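Subtilisin-like serine protease (Fervidobacterium pennivorans, PDB 1R6V) degrades keratin into peptides as a calcium-binding serine protease of the subtilisin family, enabling its bacterium to grow on native feathers. Local coordinates at residues 443-455 against 482-495. The protein carries 1 engineered substitution. Numbering follows the deposited sequence.
Sequences TQGGVEEFQVVVT and TGPDGIARFPHIDS
Thr482 meets Val454 methyl to methyl, CG2 to CG2 at 3.8 Å, just before the type I turn 483-486. Gly486 O then receives Val454 N, and antiparallel strand pairing begins at Ile487, which lies beside Val453, its CG1 touching both valine methyls, while CG2 rests against the Gln451 amide. Ala488 exchanges paired backbone bonds with Val452. Arg489, bent at chi3 (74°), brings its guanidinium edge to Glu449. Both NH2 (2.7 Å) and NE (3.1 Å) grip the single oxygen OE2, NH2 on its syn lone pair and NE from above the carboxylate plane. A methionine in place of Arg489 would probably leave the Glu449 carboxylate without its countercharge and freer to turn. On the other face Phe490 lies alongside Phe450, CD1 to CD2 4.1 Å, and both rings reach Met470 of the facing sheet. At the corner, the His492 ring covers Glu448 CA in a CH-pi contact, and the backbone N of His492 donates to Glu448 O. Ile493 CD1 then packs on Phe450 CB, and Ser495 N bonds to Gly445 O at 3.0 Å. A mixed face bearing the salt bridge and an apolar face packed on strand 466-471 exemplify two-sheet packing in a beta sandwich, here the protein's Ig-like one.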
loop_
_atom_site.group_PDB
_atom_site.type_symbol
_atom_site.label_atom_id
_atom_site.label_comp_id
_atom_site.label_asym_id
_atom_site.label_seq_id
_atom_site.Cartn_x
_atom_site.Cartn_y
_atom_site.Cartn_z
ATOM N N THR A 443 23.795 -2.550 -14.561
ATOM C CA THR A 443 24.548 -2.026 -13.430
ATOM C C THR A 443 24.077 -0.613 -13.102
ATOM O O THR A 443 24.458 -0.043 -12.084
ATOM C CB THR A 443 26.057 -1.989 -13.744
ATOM O OG1 THR A 443 26.280 -1.161 -14.889
ATOM C CG2 THR A 443 26.574 -3.384 -14.043
ATOM N N GLN A 444 23.246 -0.055 -13.968
ATOM C CA GLN A 444 22.707 1.277 -13.756
ATOM C C GLN A 444 21.253 1.284 -14.199
ATOM O O GLN A 444 20.797 0.355 -14.875
ATOM C CB GLN A 444 23.512 2.307 -14.552
ATOM C CG GLN A 444 24.878 2.570 -13.958
ATOM C CD GLN A 444 25.670 3.606 -14.732
ATOM O OE1 GLN A 444 25.198 4.723 -14.982
ATOM N NE2 GLN A 444 26.887 3.244 -15.112
ATOM N N GLY A 445 20.524 2.319 -13.796
ATOM C CA GLY A 445 19.129 2.423 -14.188
ATOM C C GLY A 445 18.170 2.401 -13.014
ATOM O O GLY A 445 16.990 2.684 -13.186
ATOM N N GLY A 446 18.669 2.060 -11.830
ATOM C CA GLY A 446 17.805 2.026 -10.654
ATOM C C GLY A 446 18.584 2.250 -9.375
ATOM O O GLY A 446 19.817 2.329 -9.398
ATOM N N VAL A 447 17.875 2.396 -8.258
ATOM C CA VAL A 447 18.521 2.573 -6.959
ATOM C C VAL A 447 17.833 1.642 -5.964
ATOM O O VAL A 447 16.627 1.388 -6.054
ATOM C CB VAL A 447 18.425 4.030 -6.430
ATOM C CG1 VAL A 447 19.239 4.970 -7.315
ATOM C CG2 VAL A 447 16.976 4.469 -6.371
ATOM N N GLU A 448 18.609 1.118 -5.022
ATOM C CA GLU A 448 18.047 0.231 -4.016
ATOM C C GLU A 448 16.983 0.954 -3.211
ATOM O O GLU A 448 15.961 0.369 -2.851
ATOM C CB GLU A 448 19.154 -0.284 -3.093
ATOM C CG GLU A 448 19.990 -1.349 -3.768
ATOM C CD GLU A 448 21.198 -1.751 -2.959
ATOM O OE1 GLU A 448 21.047 -1.995 -1.744
ATOM O OE2 GLU A 448 22.297 -1.833 -3.550
ATOM N N GLU A 449 17.226 2.232 -2.942
ATOM C CA GLU A 449 16.276 3.026 -2.185
ATOM C C GLU A 449 16.473 4.526 -2.320
ATOM O O GLU A 449 17.596 5.032 -2.279
ATOM C CB GLU A 449 16.322 2.666 -0.694
ATOM C CG GLU A 449 15.312 3.468 0.132
ATOM C CD GLU A 449 14.800 2.706 1.340
ATOM O OE1 GLU A 449 13.957 1.797 1.165
ATOM O OE2 GLU A 449 15.251 3.008 2.458
ATOM N N PHE A 450 15.359 5.223 -2.503
ATOM C CA PHE A 450 15.347 6.681 -2.569
ATOM C C PHE A 450 14.354 7.087 -1.481
ATOM O O PHE A 450 13.307 6.460 -1.346
ATOM C CB PHE A 450 14.832 7.175 -3.927
ATOM C CG PHE A 450 14.665 8.661 -3.995
ATOM C CD1 PHE A 450 15.774 9.502 -3.891
ATOM C CD2 PHE A 450 13.392 9.225 -4.115
ATOM C CE1 PHE A 450 15.619 10.888 -3.901
ATOM C CE2 PHE A 450 13.217 10.605 -4.127
ATOM C CZ PHE A 450 14.329 11.445 -4.020
ATOM N N GLN A 451 14.681 8.103 -0.694
ATOM C CA GLN A 451 13.740 8.538 0.344
ATOM C C GLN A 451 13.488 10.024 0.270
ATOM O O GLN A 451 14.364 10.792 -0.129
ATOM C CB GLN A 451 14.275 8.228 1.741
ATOM C CG GLN A 451 14.415 6.753 2.070
ATOM C CD GLN A 451 14.791 6.520 3.525
ATOM O OE1 GLN A 451 15.425 7.368 4.155
ATOM N NE2 GLN A 451 14.408 5.365 4.061
ATOM N N VAL A 452 12.273 10.430 0.632
ATOM C CA VAL A 452 11.933 11.842 0.702
ATOM C C VAL A 452 11.572 11.990 2.180
ATOM O O VAL A 452 10.711 11.274 2.692
ATOM C CB VAL A 452 10.736 12.234 -0.216
ATOM C CG1 VAL A 452 10.380 13.714 -0.002
ATOM C CG2 VAL A 452 11.120 12.024 -1.699
ATOM N N VAL A 453 12.281 12.876 2.868
ATOM C CA VAL A 453 12.063 13.108 4.293
ATOM C C VAL A 453 11.500 14.513 4.469
ATOM O O VAL A 453 12.182 15.489 4.170
ATOM C CB VAL A 453 13.386 13.012 5.082
ATOM C CG1 VAL A 453 13.102 13.056 6.580
ATOM C CG2 VAL A 453 14.132 11.723 4.717
ATOM N N VAL A 454 10.260 14.609 4.948
ATOM C CA VAL A 454 9.602 15.912 5.152
ATOM C C VAL A 454 9.566 16.203 6.651
ATOM O O VAL A 454 9.099 15.376 7.425
ATOM C CB VAL A 454 8.149 15.888 4.606
ATOM C CG1 VAL A 454 7.523 17.295 4.669
ATOM C CG2 VAL A 454 8.139 15.363 3.170
ATOM N N THR A 455 10.060 17.373 7.056
ATOM C CA THR A 455 10.092 17.747 8.471
ATOM C C THR A 455 9.570 19.166 8.629
ATOM O O THR A 455 9.221 19.807 7.641
ATOM C CB THR A 455 11.525 17.740 9.034
ATOM O OG1 THR A 455 12.326 18.664 8.287
ATOM C CG2 THR A 455 12.140 16.356 8.938
ATOM N N THR A 482 4.269 9.921 3.559
ATOM C CA THR A 482 5.249 9.885 4.637
ATOM C C THR A 482 4.671 9.196 5.864
ATOM O O THR A 482 3.480 9.312 6.149
ATOM C CB THR A 482 5.746 11.298 5.042
ATOM O OG1 THR A 482 4.640 12.088 5.494
ATOM C CG2 THR A 482 6.431 11.997 3.850
ATOM N N GLY A 483 5.528 8.469 6.575
ATOM C CA GLY A 483 5.100 7.782 7.782
ATOM C C GLY A 483 5.268 8.691 8.988
ATOM O O GLY A 483 5.544 9.890 8.834
ATOM N N PRO A 484 5.129 8.155 10.209
ATOM C CA PRO A 484 5.272 8.965 11.422
ATOM C C PRO A 484 6.581 9.734 11.556
ATOM O O PRO A 484 6.640 10.748 12.260
ATOM C CB PRO A 484 5.090 7.944 12.543
ATOM C CG PRO A 484 5.604 6.674 11.935
ATOM C CD PRO A 484 4.996 6.724 10.547
ATOM N N ASP A 485 7.639 9.254 10.912
ATOM C CA ASP A 485 8.917 9.950 11.003
ATOM C C ASP A 485 9.163 10.868 9.816
ATOM O O ASP A 485 10.278 11.341 9.616
ATOM C CB ASP A 485 10.073 8.961 11.144
ATOM C CG ASP A 485 9.945 8.085 12.385
ATOM O OD1 ASP A 485 9.501 8.588 13.445
ATOM O OD2 ASP A 485 10.302 6.889 12.302
ATOM N N GLY A 486 8.115 11.108 9.031
ATOM C CA GLY A 486 8.222 11.998 7.887
ATOM C C GLY A 486 8.905 11.415 6.665
ATOM O O GLY A 486 9.180 12.119 5.692
ATOM N N ILE A 487 9.156 10.119 6.691
ATOM C CA ILE A 487 9.839 9.508 5.562
ATOM C C ILE A 487 8.931 8.767 4.595
ATOM O O ILE A 487 8.070 7.993 5.007
ATOM C CB ILE A 487 10.936 8.544 6.067
ATOM C CG1 ILE A 487 11.927 9.322 6.939
ATOM C CG2 ILE A 487 11.648 7.884 4.880
ATOM C CD1 ILE A 487 12.832 8.456 7.787
ATOM N N ALA A 488 9.114 9.029 3.301
ATOM C CA ALA A 488 8.369 8.332 2.257
ATOM C C ALA A 488 9.508 7.571 1.580
ATOM O O ALA A 488 10.467 8.184 1.100
ATOM C CB ALA A 488 7.725 9.318 1.278
ATOM N N ARG A 489 9.410 6.246 1.566
ATOM C CA ARG A 489 10.460 5.400 1.007
ATOM C C ARG A 489 10.082 4.849 -0.344
ATOM O O ARG A 489 8.961 4.381 -0.538
ATOM C CB ARG A 489 10.749 4.208 1.934
ATOM C CG ARG A 489 10.988 4.557 3.389
ATOM C CD ARG A 489 11.229 3.288 4.210
ATOM N NE ARG A 489 12.551 2.716 3.959
ATOM C CZ ARG A 489 13.115 1.758 4.694
ATOM N NH1 ARG A 489 12.475 1.246 5.741
ATOM N NH2 ARG A 489 14.331 1.319 4.390
ATOM N N PHE A 490 11.047 4.876 -1.264
ATOM C CA PHE A 490 10.842 4.378 -2.620
ATOM C C PHE A 490 11.898 3.323 -2.939
ATOM O O PHE A 490 12.957 3.653 -3.452
ATOM C CB PHE A 490 10.965 5.537 -3.620
ATOM C CG PHE A 490 9.894 6.581 -3.457
ATOM C CD1 PHE A 490 10.019 7.592 -2.511
ATOM C CD2 PHE A 490 8.747 6.528 -4.235
ATOM C CE1 PHE A 490 9.010 8.542 -2.338
ATOM C CE2 PHE A 490 7.730 7.469 -4.074
ATOM C CZ PHE A 490 7.864 8.476 -3.124
ATOM N N PRO A 491 11.605 2.042 -2.678
ATOM C CA PRO A 491 12.598 1.006 -2.965
ATOM C C PRO A 491 12.652 0.531 -4.399
ATOM O O PRO A 491 11.629 0.421 -5.079
ATOM C CB PRO A 491 12.213 -0.127 -2.017
ATOM C CG PRO A 491 10.726 0.023 -1.884
ATOM C CD PRO A 491 10.459 1.509 -1.916
ATOM N N HIS A 492 13.873 0.272 -4.848
ATOM C CA HIS A 492 14.097 -0.281 -6.169
ATOM C C HIS A 492 13.400 0.420 -7.316
ATOM O O HIS A 492 12.912 -0.226 -8.224
ATOM C CB HIS A 492 13.720 -1.760 -6.112
ATOM C CG HIS A 492 14.559 -2.520 -5.139
ATOM N ND1 HIS A 492 15.829 -2.955 -5.450
ATOM C CD2 HIS A 492 14.381 -2.786 -3.823
ATOM C CE1 HIS A 492 16.403 -3.444 -4.364
ATOM N NE2 HIS A 492 15.546 -3.351 -3.364
ATOM N N ILE A 493 13.400 1.748 -7.276
ATOM C CA ILE A 493 12.804 2.540 -8.334
ATOM C C ILE A 493 13.898 2.938 -9.339
ATOM O O ILE A 493 15.094 2.758 -9.091
ATOM C CB ILE A 493 12.136 3.848 -7.803
ATOM C CG1 ILE A 493 13.172 4.769 -7.149
ATOM C CG2 ILE A 493 11.023 3.495 -6.800
ATOM C CD1 ILE A 493 12.658 6.218 -6.970
ATOM N N ASP A 494 13.469 3.469 -10.477
ATOM C CA ASP A 494 14.400 3.921 -11.514
ATOM C C ASP A 494 15.269 5.096 -11.061
ATOM O O ASP A 494 14.823 5.977 -10.309
ATOM C CB ASP A 494 13.657 4.453 -12.754
ATOM C CG ASP A 494 13.010 3.381 -13.583
ATOM O OD1 ASP A 494 13.277 2.180 -13.354
ATOM O OD2 ASP A 494 12.230 3.759 -14.500
ATOM N N SER A 495 16.501 5.129 -11.555
ATOM C CA SER A 495 17.343 6.286 -11.290
ATOM C C SER A 495 16.927 7.225 -12.444
ATOM O O SER A 495 16.320 6.777 -13.416
ATOM C CB SER A 495 18.819 5.927 -11.401
ATOM O OG SER A 495 19.100 5.333 -12.658
HETATM O O HOH W 1 21.908 4.675 -12.741
#